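Local coordinates for protein putative acetyltransferase (Clostridium difficile, PDB 3DSB) that probably transfers an acyl group, as other acetyltransferases of the GNAT family do, from a coenzyme A thioester to an acceptor molecule, at residues D15-I20 with A47-E52; Y57-Y60 with K65-A68; N83-Q88 with N107-I112; G100-L105 with E138-Y143. One frame throughout, in Å; residues are numbered along the deposited sequence.

Contact 1. Residues D15-I20 with A47-E52; sequences DDLDTI and ALLLDE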
loop_
_atom_site.group_PDB
_atom_site.type_symbol
_atom_site.label_atom_id
_atom_site.label_comp_id
_atom_site.label_asym_id
_atom_site.label_seq_id
_atom_site.Cartn_x
_atom_site.Cartn_y
_atom_site.Cartn_z
ATOM N N ASP A 15 -10.886 14.984 -17.530
ATOM C CA ASP A 15 -11.129 14.664 -18.947
ATOM C C ASP A 15 -10.441 13.409 -19.469
ATOM O O ASP A 15 -10.807 12.896 -20.516
ATOM C CB ASP A 15 -10.725 15.844 -19.840
ATOM C CG ASP A 15 -11.849 16.839 -20.014
ATOM O OD1 ASP A 15 -11.735 17.695 -20.919
ATOM O OD2 ASP A 15 -12.859 16.742 -19.267
ATOM N N ASP A 16 -9.426 12.938 -18.744
ATOM C CA ASP A 16 -8.716 11.730 -19.136
ATOM C C ASP A 16 -9.423 10.444 -18.669
ATOM O O ASP A 16 -8.958 9.333 -18.983
ATOM C CB ASP A 16 -7.349 11.739 -18.483
ATOM C CG ASP A 16 -6.466 12.892 -18.931
ATOM O OD1 ASP A 16 -6.504 13.267 -20.136
ATOM O OD2 ASP A 16 -5.695 13.361 -18.068
ATOM N N LEU A 17 -10.525 10.584 -17.941
ATOM C CA LEU A 17 -11.220 9.422 -17.363
ATOM C C LEU A 17 -11.452 8.300 -18.370
ATOM O O LEU A 17 -11.130 7.146 -18.114
ATOM C CB LEU A 17 -12.569 9.839 -16.736
ATOM C CG LEU A 17 -13.529 8.701 -16.313
ATOM C CD1 LEU A 17 -12.923 7.888 -15.166
ATOM C CD2 LEU A 17 -14.882 9.203 -15.858
ATOM N N ASP A 18 -12.069 8.607 -19.508
ATOM C CA ASP A 18 -12.445 7.521 -20.398
ATOM C C ASP A 18 -11.234 6.796 -20.963
ATOM O O ASP A 18 -11.229 5.560 -21.071
ATOM C CB ASP A 18 -13.322 8.038 -21.553
ATOM C CG ASP A 18 -14.720 8.403 -21.107
ATOM O OD1 ASP A 18 -15.059 8.200 -19.919
ATOM O OD2 ASP A 18 -15.489 8.903 -21.963
ATOM N N THR A 19 -10.204 7.564 -21.313
ATOM C CA THR A 19 -8.980 6.964 -21.857
ATOM C C THR A 19 -8.251 6.122 -20.796
ATOM O O THR A 19 -7.799 5.016 -21.079
ATOM C CB THR A 19 -8.075 8.046 -22.410
ATOM O OG1 THR A 19 -8.803 8.733 -23.436
ATOM C CG2 THR A 19 -6.803 7.449 -22.998
ATOM N N ILE A 20 -8.124 6.640 -19.582
ATOM C CA ILE A 20 -7.449 5.871 -18.513
ATOM C C ILE A 20 -8.222 4.587 -18.190
ATOM O O ILE A 20 -7.612 3.528 -17.952
ATOM C CB ILE A 20 -7.245 6.753 -17.263
ATOM C CG1 ILE A 20 -6.177 7.819 -17.574
ATOM C CG2 ILE A 20 -6.842 5.931 -16.065
ATOM C CD1 ILE A 20 -6.043 8.898 -16.509
ATOM N N ALA A 47 -12.775 7.974 -8.887
ATOM C CA ALA A 47 -12.547 8.254 -7.476
ATOM C C ALA A 47 -11.089 8.667 -7.271
ATOM O O ALA A 47 -10.780 9.589 -6.506
ATOM C CB ALA A 47 -12.901 7.042 -6.595
ATOM N N LEU A 48 -10.176 7.977 -7.953
ATOM C CA LEU A 48 -8.771 8.302 -7.827
ATOM C C LEU A 48 -8.483 9.686 -8.429
ATOM O O LEU A 48 -7.769 10.493 -7.828
ATOM C CB LEU A 48 -7.952 7.180 -8.483
ATOM C CG LEU A 48 -6.500 6.950 -8.083
ATOM C CD1 LEU A 48 -6.063 5.577 -8.626
ATOM C CD2 LEU A 48 -5.622 8.047 -8.628
ATOM N N LEU A 49 -9.046 9.970 -9.610
ATOM C CA LEU A 49 -8.831 11.300 -10.236
ATOM C C LEU A 49 -9.281 12.441 -9.332
ATOM O O LEU A 49 -8.676 13.531 -9.374
ATOM C CB LEU A 49 -9.512 11.375 -11.602
ATOM C CG LEU A 49 -8.854 10.539 -12.709
ATOM C CD1 LEU A 49 -9.807 10.439 -13.891
ATOM C CD2 LEU A 49 -7.538 11.134 -13.172
ATOM N N LEU A 50 -10.326 12.178 -8.533
ATOM C CA LEU A 50 -10.932 13.209 -7.697
ATOM C C LEU A 50 -10.199 13.401 -6.384
ATOM O O LEU A 50 -10.450 14.401 -5.684
ATOM C CB LEU A 50 -12.395 12.867 -7.396
ATOM C CG LEU A 50 -13.376 13.116 -8.530
ATOM C CD1 LEU A 50 -14.710 12.433 -8.227
ATOM C CD2 LEU A 50 -13.551 14.648 -8.731
ATOM N N ASP A 51 -9.302 12.478 -6.026
ATOM C CA ASP A 51 -8.685 12.513 -4.708
ATOM C C ASP A 51 -7.223 12.170 -4.749
ATOM O O ASP A 51 -6.853 11.010 -4.732
ATOM C CB ASP A 51 -9.441 11.598 -3.755
ATOM C CG ASP A 51 -8.970 11.722 -2.339
ATOM O OD1 ASP A 51 -8.118 12.608 -2.044
ATOM O OD2 ASP A 51 -9.466 10.907 -1.515
ATOM N N GLU A 52 -6.401 13.209 -4.790
ATOM C CA GLU A 52 -4.945 13.110 -4.861
ATOM C C GLU A 52 -4.343 12.359 -3.659
ATOM O O GLU A 52 -3.196 11.879 -3.705
ATOM C CB GLU A 52 -4.373 14.537 -4.949
ATOM C CG GLU A 52 -4.957 15.533 -3.877
ATOM C CD GLU A 52 -6.525 15.782 -3.921
ATOM O OE1 GLU A 52 -7.167 15.991 -5.017
ATOM O OE2 GLU A 52 -7.118 15.783 -2.801
#
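Leu49 reaches across from the last turn of helix 38-50 and lays its forked end against the start of helix 17-32, one methyl for each of two partners. CD1 of Leu49 settles on the root of Leu17, 3.9 Å from its CA and 4.0 Å from its CB, so it meets that residue at the backbone rather than tip to tip. The other branch reaches one turn further along: Leu49 CD2 lies 4.3 Å from Ile20 CD1, a looser methyl-to-methyl contact. CB of Leu49 already points at helix 17-32, and with CG anti to the carbonyl carbon (chi1 -71°) the side chain continues that line to its two methyls. Leu17 behaves differently. Its CG stands anti to the backbone N (chi1 169°), which sends the branched end past Leu49 and onto Thr42, Val45 and Lys46, further back in helix 38-50.

These two helices are the pair that follows the first strand in the GNAT fold, and between 15-20 and 47-52 the touching atoms are all carbon. Ala12 and Met14, in the loop leading into helix 17-32, add to the apolar surroundings of Leu49. Near the same helix start, Asp16 O accepts the backbone N of Ile20 at 2.9 Å. Salt bridges flank the contact, from Asp16 to Arg10 and from Asp51 to Arg53 and Lys54 and to Arg53 of the second subunit.

Contact 2. Residues Y57-Y60 with K65-A68; sequences YHVY and KVVA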
loop_
_atom_site.group_PDB
_atom_site.type_symbol
_atom_site.label_atom_id
_atom_site.label_comp_id
_atom_site.label_asym_id
_atom_site.label_seq_id
_atom_site.Cartn_x
_atom_site.Cartn_y
_atom_site.Cartn_z
ATOM N N TYR A 57 -2.409 9.371 -11.149
ATOM C CA TYR A 57 -2.079 9.000 -12.515
ATOM C C TYR A 57 -1.238 10.080 -13.135
ATOM O O TYR A 57 -1.506 11.286 -12.951
ATOM C CB TYR A 57 -3.325 8.870 -13.381
ATOM C CG TYR A 57 -4.303 7.816 -12.967
ATOM C CD1 TYR A 57 -4.117 6.498 -13.327
ATOM C CD2 TYR A 57 -5.508 8.177 -12.356
ATOM C CE1 TYR A 57 -5.089 5.520 -12.987
ATOM C CE2 TYR A 57 -6.450 7.246 -12.005
ATOM C CZ TYR A 57 -6.247 5.908 -12.338
ATOM O OH TYR A 57 -7.219 5.009 -11.964
ATOM N N HIS A 58 -0.254 9.646 -13.924
ATOM C CA HIS A 58 0.427 10.524 -14.872
ATOM C C HIS A 58 0.201 9.924 -16.250
ATOM O O HIS A 58 0.177 8.686 -16.416
ATOM C CB HIS A 58 1.935 10.631 -14.595
ATOM C CG HIS A 58 2.263 11.383 -13.345
ATOM N ND1 HIS A 58 2.159 10.813 -12.092
ATOM C CD2 HIS A 58 2.633 12.674 -13.142
ATOM C CE1 HIS A 58 2.482 11.712 -11.173
ATOM N NE2 HIS A 58 2.766 12.849 -11.780
ATOM N N VAL A 59 0.081 10.796 -17.246
ATOM C CA VAL A 59 -0.117 10.362 -18.610
ATOM C C VAL A 59 0.971 10.973 -19.493
ATOM O O VAL A 59 1.490 12.081 -19.230
ATOM C CB VAL A 59 -1.518 10.794 -19.136
ATOM C CG1 VAL A 59 -2.603 9.977 -18.452
ATOM C CG2 VAL A 59 -1.781 12.325 -18.938
ATOM N N TYR A 60 1.313 10.180 -20.508
ATOM C CA TYR A 60 2.253 10.596 -21.564
ATOM C C TYR A 60 1.417 11.072 -22.749
ATOM O O TYR A 60 0.531 10.369 -23.199
ATOM C CB TYR A 60 3.118 9.403 -21.932
ATOM C CG TYR A 60 4.299 9.683 -22.831
ATOM C CD1 TYR A 60 5.595 9.728 -22.310
ATOM C CD2 TYR A 60 4.123 9.832 -24.205
ATOM C CE1 TYR A 60 6.704 9.966 -23.143
ATOM C CE2 TYR A 60 5.198 10.037 -25.029
ATOM C CZ TYR A 60 6.477 10.089 -24.503
ATOM O OH TYR A 60 7.532 10.299 -25.357
ATOM N N LYS A 65 -2.619 14.160 -27.304
ATOM C CA LYS A 65 -3.239 12.835 -27.257
ATOM C C LYS A 65 -2.601 12.002 -26.156
ATOM O O LYS A 65 -1.380 11.837 -26.149
ATOM C CB LYS A 65 -3.039 12.128 -28.595
ATOM C CG LYS A 65 -3.674 10.759 -28.674
ATOM C CD LYS A 65 -3.413 10.136 -30.049
ATOM C CE LYS A 65 -3.877 8.677 -30.098
ATOM N NZ LYS A 65 -5.280 8.491 -29.619
ATOM N N VAL A 66 -3.426 11.501 -25.237
ATOM C CA VAL A 66 -2.935 10.629 -24.186
ATOM C C VAL A 66 -2.656 9.245 -24.800
ATOM O O VAL A 66 -3.572 8.621 -25.339
ATOM C CB VAL A 66 -3.969 10.498 -23.071
ATOM C CG1 VAL A 66 -3.584 9.328 -22.144
ATOM C CG2 VAL A 66 -4.100 11.813 -22.304
ATOM N N VAL A 67 -1.409 8.762 -24.700
ATOM C CA VAL A 67 -1.023 7.492 -25.298
ATOM C C VAL A 67 -0.446 6.481 -24.275
ATOM O O VAL A 67 -0.126 5.349 -24.637
ATOM C CB VAL A 67 -0.007 7.674 -26.450
ATOM C CG1 VAL A 67 -0.572 8.615 -27.520
ATOM C CG2 VAL A 67 1.299 8.247 -25.938
ATOM N N ALA A 68 -0.278 6.903 -23.013
ATOM C CA ALA A 68 0.181 5.972 -21.963
ATOM C C ALA A 68 -0.121 6.523 -20.612
ATOM O O ALA A 68 -0.370 7.718 -20.458
ATOM C CB ALA A 68 1.671 5.706 -22.088
#
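A classic beta bulge interrupts this hairpin: Val67 and Ala68 both face the single residue Tyr60 on the opposing strand. Two backbone bonds hold the irregularity. Val67 N donates to Tyr60 O at 2.9 Å, coming in almost head-on to the carbonyl, with a C=O...N angle of 171°. Tyr60 N in turn donates to Ala68 O at 3.0 Å, but from above the carbonyl plane, tilted 44° out of it. The same Ala68 oxygen also receives a CA-H...O contact from Val59 CA at 3.2 Å, so two donors of consecutive residues converge on one acceptor.

The side chains divide between the two faces. Val59 and Val66 meet through their CG1 methyls, 3.9 Å apart, with a second, looser approach between their CG2 atoms. On the other face the CB of Tyr60 lies 4.0 Å from the CB of Ala68. Tyr60 CG, anti to the backbone N (chi1 -170°), carries the ring away from strand 65-77, toward helix 101-115, though CD2 still comes within 3.7 Å of Val67 CG2, which approaches the ring obliquely.

In the GNAT fold this hairpin lies at the heart of the central sheet, with helices on both faces. Helix 17-32 covers Val59 and Val66 through Ile20, Thr19 and Phe23, helix 101-115 covers Tyr60 and Ala68 through Ile101, Tyr104 and Leu105, and strand 7-11 runs along the far edge of strand 56-62.

Contact 3. Residues N83-Q88 with N107-I112; sequences NFLWIQ and NYIKNI. With BET (trimethyl glycine), chain D.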
loop_
_atom_site.group_PDB
_atom_site.type_symbol
_atom_site.label_atom_id
_atom_site.label_comp_id
_atom_site.label_asym_id
_atom_site.label_seq_id
_atom_site.Cartn_x
_atom_site.Cartn_y
_atom_site.Cartn_z
ATOM N N ASN A 83 6.847 8.308 2.942
ATOM C CA ASN A 83 5.984 7.460 2.115
ATOM C C ASN A 83 6.807 6.527 1.258
ATOM O O ASN A 83 7.840 6.954 0.692
ATOM C CB ASN A 83 5.158 8.280 1.134
ATOM C CG ASN A 83 3.906 8.835 1.738
ATOM O OD1 ASN A 83 3.725 10.082 1.769
ATOM N ND2 ASN A 83 3.049 7.989 2.234
ATOM N N PHE A 84 6.330 5.286 1.109
ATOM C CA PHE A 84 6.722 4.491 -0.050
ATOM C C PHE A 84 5.741 4.802 -1.150
ATOM O O PHE A 84 4.534 4.945 -0.915
ATOM C CB PHE A 84 6.583 3.017 0.288
ATOM C CG PHE A 84 7.631 2.513 1.219
ATOM C CD1 PHE A 84 8.885 2.121 0.739
ATOM C CD2 PHE A 84 7.364 2.405 2.588
ATOM C CE1 PHE A 84 9.857 1.636 1.588
ATOM C CE2 PHE A 84 8.345 1.928 3.467
ATOM C CZ PHE A 84 9.594 1.533 2.960
ATOM N N LEU A 85 6.264 4.913 -2.365
ATOM C CA LEU A 85 5.422 5.026 -3.525
ATOM C C LEU A 85 5.262 3.622 -4.141
ATOM O O LEU A 85 6.287 2.944 -4.362
ATOM C CB LEU A 85 6.074 6.033 -4.478
ATOM C CG LEU A 85 5.392 6.460 -5.765
ATOM C CD1 LEU A 85 5.716 7.919 -6.066
ATOM C CD2 LEU A 85 5.808 5.579 -6.917
ATOM N N TRP A 86 4.013 3.185 -4.357
ATOM C CA TRP A 86 3.768 1.839 -4.921
ATOM C C TRP A 86 3.224 2.001 -6.334
ATOM O O TRP A 86 2.128 2.519 -6.527
ATOM C CB TRP A 86 2.733 1.078 -4.080
ATOM C CG TRP A 86 3.260 0.545 -2.820
ATOM C CD1 TRP A 86 3.536 1.229 -1.667
ATOM C CD2 TRP A 86 3.716 -0.811 -2.605
ATOM N NE1 TRP A 86 4.049 0.359 -0.704
ATOM C CE2 TRP A 86 4.148 -0.901 -1.250
ATOM C CE3 TRP A 86 3.674 -1.981 -3.374
ATOM C CZ2 TRP A 86 4.639 -2.098 -0.696
ATOM C CZ3 TRP A 86 4.181 -3.154 -2.831
ATOM C CH2 TRP A 86 4.631 -3.213 -1.501
ATOM N N ILE A 87 3.989 1.552 -7.327
ATOM C CA ILE A 87 3.522 1.624 -8.735
ATOM C C ILE A 87 2.540 0.491 -8.931
ATOM O O ILE A 87 2.908 -0.686 -8.731
ATOM C CB ILE A 87 4.710 1.505 -9.730
ATOM C CG1 ILE A 87 5.661 2.692 -9.535
ATOM C CG2 ILE A 87 4.201 1.402 -11.177
ATOM C CD1 ILE A 87 6.963 2.564 -10.310
ATOM N N GLN A 88 1.326 0.812 -9.357
ATOM C CA GLN A 88 0.236 -0.158 -9.508
ATOM C C GLN A 88 -0.067 -0.537 -10.941
ATOM O O GLN A 88 -0.611 -1.599 -11.201
ATOM C CB GLN A 88 -1.061 0.358 -8.859
ATOM C CG GLN A 88 -0.919 0.718 -7.391
ATOM C CD GLN A 88 -0.558 -0.437 -6.459
ATOM O OE1 GLN A 88 -0.488 -1.606 -6.880
ATOM N NE2 GLN A 88 -0.310 -0.101 -5.175
ATOM N N ASN A 107 10.959 5.898 -15.347
ATOM C CA ASN A 107 12.051 6.760 -14.901
ATOM C C ASN A 107 11.556 8.103 -14.387
ATOM O O ASN A 107 12.168 8.706 -13.489
ATOM C CB ASN A 107 13.111 6.878 -15.999
ATOM C CG ASN A 107 13.971 5.631 -16.088
ATOM O OD1 ASN A 107 14.285 5.030 -15.068
ATOM N ND2 ASN A 107 14.318 5.215 -17.306
ATOM N N TYR A 108 10.435 8.580 -14.929
ATOM C CA TYR A 108 9.806 9.784 -14.402
ATOM C C TYR A 108 9.402 9.592 -12.935
ATOM O O TYR A 108 9.640 10.461 -12.104
ATOM C CB TYR A 108 8.563 10.123 -15.246
ATOM C CG TYR A 108 7.961 11.498 -14.992
ATOM C CD1 TYR A 108 8.432 12.595 -15.712
ATOM C CD2 TYR A 108 6.919 11.698 -14.076
ATOM C CE1 TYR A 108 7.931 13.851 -15.536
ATOM C CE2 TYR A 108 6.402 13.017 -13.879
ATOM C CZ TYR A 108 6.921 14.066 -14.629
ATOM O OH TYR A 108 6.446 15.387 -14.489
ATOM N N ILE A 109 8.814 8.457 -12.613
ATOM C CA ILE A 109 8.418 8.189 -11.230
ATOM C C ILE A 109 9.672 7.981 -10.364
ATOM O O ILE A 109 9.723 8.462 -9.227
ATOM C CB ILE A 109 7.437 6.999 -11.158
ATOM C CG1 ILE A 109 6.205 7.259 -12.052
ATOM C CG2 ILE A 109 7.089 6.688 -9.701
ATOM C CD1 ILE A 109 5.467 8.539 -11.799
ATOM N N LYS A 110 10.680 7.285 -10.889
ATOM C CA LYS A 110 11.946 7.133 -10.112
ATOM C C LYS A 110 12.500 8.499 -9.767
ATOM O O LYS A 110 12.983 8.693 -8.638
ATOM C CB LYS A 110 12.997 6.320 -10.876
ATOM C CG LYS A 110 12.719 4.822 -10.897
ATOM C CD LYS A 110 13.519 4.048 -11.932
ATOM C CE LYS A 110 14.963 4.142 -11.681
ATOM N NZ LYS A 110 15.715 3.355 -12.704
ATOM N N ASN A 111 12.454 9.446 -10.724
ATOM C CA ASN A 111 12.950 10.801 -10.452
ATOM C C ASN A 111 12.141 11.509 -9.373
ATOM O O ASN A 111 12.704 12.180 -8.495
ATOM C CB ASN A 111 12.976 11.641 -11.749
ATOM C CG ASN A 111 13.402 13.085 -11.489
ATOM O OD1 ASN A 111 12.588 14.013 -11.562
ATOM N ND2 ASN A 111 14.658 13.267 -11.132
ATOM N N ILE A 112 10.826 11.365 -9.419
ATOM C CA ILE A 112 9.982 11.911 -8.341
ATOM C C ILE A 112 10.456 11.361 -6.987
ATOM O O ILE A 112 10.603 12.112 -6.010
ATOM C CB ILE A 112 8.466 11.580 -8.536
ATOM C CG1 ILE A 112 7.873 12.457 -9.660
ATOM C CG2 ILE A 112 7.666 11.687 -7.229
ATOM C CD1 ILE A 112 6.472 12.027 -10.070
HETATM N N BET D . 9.997 -1.355 5.689
HETATM C CA BET D . 9.415 -0.007 6.004
HETATM C C BET D . 9.078 0.357 7.443
HETATM O O BET D . 7.973 0.939 7.724
HETATM O OXT BET D . 10.002 0.176 8.282
HETATM C C1 BET D . 9.033 -2.063 4.866
HETATM C C2 BET D . 11.255 -1.286 4.933
HETATM C C3 BET D . 10.264 -2.164 6.886
#
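The first half of the beta-alpha-beta unit built from strand 82-92, helix 101-115 and strand 119-127 closes here, as Leu85 and Ile87 on the strand meet Ile109 and Ile112 on the helix. The segments run nearly antiparallel (173°), their axes 10.5 Å apart at the closest. Ile109 is the common partner. Its CG2, anti to the backbone N, points down at the sheet and touches two strand residues: Ile87 CD1 at 4.2 Å and Leu85 CD2 at 3.3 Å. The second approach, in which the side chains cross at about a right angle, is tighter than van der Waals contact allows, and because Leu85 is modelled in two conformations its closeness is doubtful. Ile112 CG2 stands at the margin, near Leu85 CD1.

Residues alternate along the strand, and Phe84 turns to the other face, where a trimethyl glycine sits at its ring edge; Phe84 CE2 is 3.4 Å from the ligand CA. Arg123 makes a cation-pi contact with the same ring, and Ser77 OG hydrogen-bonds the ligand. One strand thus feeds both the apolar interior and a ligand pocket, within the beta-alpha-beta crossover on which GNAT relatives bind their cofactor, probably the case here too.

Contact 4. Residues G100-L105 with E138-Y143; sequences GIFNYL and ESLNMY. With SO4 (sulfate ion), chain C.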
loop_
_atom_site.group_PDB
_atom_site.type_symbol
_atom_site.label_atom_id
_atom_site.label_comp_id
_atom_site.label_asym_id
_atom_site.label_seq_id
_atom_site.Cartn_x
_atom_site.Cartn_y
_atom_site.Cartn_z
ATOM N N GLY A 100 10.120 3.506 -26.270
ATOM C CA GLY A 100 10.726 3.839 -24.970
ATOM C C GLY A 100 9.783 4.466 -23.945
ATOM O O GLY A 100 10.227 4.923 -22.892
ATOM N N ILE A 101 8.488 4.512 -24.264
ATOM C CA ILE A 101 7.527 5.185 -23.376
ATOM C C ILE A 101 7.413 4.506 -22.013
ATOM O O ILE A 101 7.333 5.218 -21.008
ATOM C CB ILE A 101 6.161 5.381 -24.037
ATOM C CG1 ILE A 101 6.318 6.320 -25.273
ATOM C CG2 ILE A 101 5.139 5.941 -23.025
ATOM C CD1 ILE A 101 5.024 6.455 -26.054
ATOM N N PHE A 102 7.407 3.168 -21.977
ATOM C CA PHE A 102 7.300 2.481 -20.687
ATOM C C PHE A 102 8.439 2.989 -19.773
ATOM O O PHE A 102 8.192 3.408 -18.621
ATOM C CB PHE A 102 7.366 0.963 -20.897
ATOM C CG PHE A 102 7.227 0.166 -19.635
ATOM C CD1 PHE A 102 6.051 -0.483 -19.350
ATOM C CD2 PHE A 102 8.284 0.070 -18.754
ATOM C CE1 PHE A 102 5.928 -1.237 -18.154
ATOM C CE2 PHE A 102 8.157 -0.654 -17.561
ATOM C CZ PHE A 102 6.999 -1.318 -17.276
ATOM N N ASN A 103 9.666 2.995 -20.295
ATOM C CA ASN A 103 10.777 3.449 -19.484
ATOM C C ASN A 103 10.759 4.960 -19.191
ATOM O O ASN A 103 11.199 5.357 -18.096
ATOM C CB ASN A 103 12.127 3.052 -20.090
ATOM C CG ASN A 103 12.392 1.594 -20.010
ATOM O OD1 ASN A 103 11.691 0.853 -19.316
ATOM N ND2 ASN A 103 13.455 1.158 -20.672
ATOM N N TYR A 104 10.286 5.807 -20.126
ATOM C CA TYR A 104 10.147 7.238 -19.818
ATOM C C TYR A 104 9.241 7.416 -18.594
ATOM O O TYR A 104 9.527 8.242 -17.695
ATOM C CB TYR A 104 9.554 8.040 -20.985
ATOM C CG TYR A 104 10.479 8.338 -22.135
ATOM C CD1 TYR A 104 11.714 8.933 -21.922
ATOM C CD2 TYR A 104 10.096 8.013 -23.432
ATOM C CE1 TYR A 104 12.568 9.199 -23.011
ATOM C CE2 TYR A 104 10.927 8.274 -24.527
ATOM C CZ TYR A 104 12.159 8.852 -24.299
ATOM O OH TYR A 104 12.986 9.094 -25.397
ATOM N N LEU A 105 8.130 6.682 -18.570
ATOM C CA LEU A 105 7.195 6.803 -17.432
ATOM C C LEU A 105 7.819 6.277 -16.162
ATOM O O LEU A 105 7.753 6.908 -15.116
ATOM C CB LEU A 105 5.890 6.051 -17.733
ATOM C CG LEU A 105 5.006 6.721 -18.787
ATOM C CD1 LEU A 105 3.864 5.802 -19.106
ATOM C CD2 LEU A 105 4.523 8.075 -18.276
ATOM N N GLU A 138 14.533 -5.492 -13.274
ATOM C CA GLU A 138 15.984 -5.456 -13.050
ATOM C C GLU A 138 16.691 -4.449 -13.943
ATOM O O GLU A 138 17.612 -3.769 -13.524
ATOM C CB GLU A 138 16.596 -6.824 -13.276
ATOM C CG GLU A 138 17.082 -7.436 -12.008
ATOM C CD GLU A 138 16.061 -8.304 -11.319
ATOM O OE1 GLU A 138 16.448 -9.488 -11.067
ATOM O OE2 GLU A 138 14.919 -7.812 -11.025
ATOM N N SER A 139 16.235 -4.332 -15.179
ATOM C CA SER A 139 16.836 -3.359 -16.096
ATOM C C SER A 139 16.573 -1.914 -15.654
ATOM O O SER A 139 17.242 -0.970 -16.121
ATOM C CB SER A 139 16.360 -3.596 -17.531
ATOM O OG SER A 139 17.026 -4.725 -18.071
ATOM N N LEU A 140 15.575 -1.742 -14.783
ATOM C CA LEU A 140 15.258 -0.438 -14.222
ATOM C C LEU A 140 15.796 -0.270 -12.782
ATOM O O LEU A 140 15.381 0.641 -12.057
ATOM C CB LEU A 140 13.739 -0.219 -14.267
ATOM C CG LEU A 140 13.200 0.019 -15.695
ATOM C CD1 LEU A 140 11.737 -0.381 -15.729
ATOM C CD2 LEU A 140 13.397 1.469 -16.073
ATOM N N ASN A 141 16.701 -1.157 -12.378
ATOM C CA ASN A 141 17.305 -1.115 -11.049
ATOM C C ASN A 141 16.301 -1.400 -9.929
ATOM O O ASN A 141 16.419 -0.883 -8.810
ATOM C CB ASN A 141 18.085 0.192 -10.786
ATOM C CG ASN A 141 19.280 0.346 -11.717
ATOM O OD1 ASN A 141 19.837 -0.633 -12.191
ATOM N ND2 ASN A 141 19.662 1.576 -11.991
HETATM N N MSE A 142 15.301 -2.207 -10.252
HETATM C CA MSE A 142 14.315 -2.631 -9.282
HETATM C C MSE A 142 14.458 -4.145 -9.072
HETATM O O MSE A 142 14.482 -4.926 -10.048
HETATM C CB MSE A 142 12.927 -2.242 -9.798
HETATM C CG MSE A 142 11.894 -2.237 -8.744
HETATM SE SE MSE A 142 10.174 -1.702 -9.483
HETATM C CE MSE A 142 9.489 -0.826 -7.892
ATOM N N TYR A 143 14.561 -4.562 -7.814
ATOM C CA TYR A 143 14.936 -5.945 -7.495
ATOM C C TYR A 143 13.973 -6.582 -6.554
ATOM O O TYR A 143 13.250 -5.909 -5.788
ATOM C CB TYR A 143 16.381 -6.039 -6.932
ATOM C CG TYR A 143 17.369 -5.308 -7.809
ATOM C CD1 TYR A 143 17.788 -5.875 -8.992
ATOM C CD2 TYR A 143 17.863 -4.032 -7.465
ATOM C CE1 TYR A 143 18.697 -5.224 -9.849
ATOM C CE2 TYR A 143 18.787 -3.354 -8.334
ATOM C CZ TYR A 143 19.167 -3.974 -9.527
ATOM O OH TYR A 143 20.075 -3.383 -10.419
HETATM S S SO4 C . 7.191 0.039 -24.489
HETATM O O1 SO4 C . 6.926 1.457 -24.300
HETATM O O2 SO4 C . 6.356 -0.687 -23.489
HETATM O O3 SO4 C . 6.833 -0.470 -25.804
HETATM O O4 SO4 C . 8.572 -0.246 -24.114
#
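Leu140 lays both methyls against the amide oxygen of Asn103, CD2 at 3.7 Å and CD1 at 3.8 Å from Asn103 OD1. Leu140 CD1 also reaches the edge of the Phe102 ring, near its plane, 4.0 Å from Phe102 CE2. The leucine's CG is anti to its carbonyl carbon (chi1 -72°), which carries the branched end to the helix. On the helix, neighbouring side chains leave in different directions: Phe102 has CG anti to the backbone N (chi1 -178°), Asn103 has it anti to the carbonyl carbon (chi1 -70°). Leu140 itself belongs to a type I turn, Glu138 to Asn141, in a Schellman motif that ends helix 133-138; Asn141, with positive phi, is its C-prime residue.

The same helix start grips a sulfate, probably from the crystallisation liquor. Phe102 N donates to sulfate O1 at 2.9 Å, Arg98 N adds another bond, and Gly100 holds the N-cap. The position is consistent with the pyrophosphate-binding loop that GNAT enzymes have at this helix start. Behind the contact, the Phe102 ring meets that of Phe106, Ile101 and Leu105 pack against strands 56-62 and 65-77, Met142, a selenomethionine, reaches strand 119-127, and Tyr143 begins an antiparallel ladder with a strand of the second subunit.

Taken together, the contacts cover one sheet from both faces. Contact 1 leans on contact 2 through Leu49 CD2 and Tyr57 CD2, 3.7 Å apart, while contact 4 meets the opposite face, with Ile101 CG2 3.6 Å from Ala68 CB. Contacts 1 and 4 thus lie about 24 Å apart between centres. Contact 2 also touches contact 3, His58 ND1 lying 4.0 Å from Ile109 CD1. Contacts 3 and 4 share helix 101-115 and are tied by a probable hydrogen bond from Lys110 NZ to Leu140 O, 2.8 Å. One trimethyl glycine lies against contact 3; the side chains of Ile20 and Ile87 are each about 12 Å from a bound trimethyl glycine. Contact 4 holds the sulfate at the presumed cofactor loop.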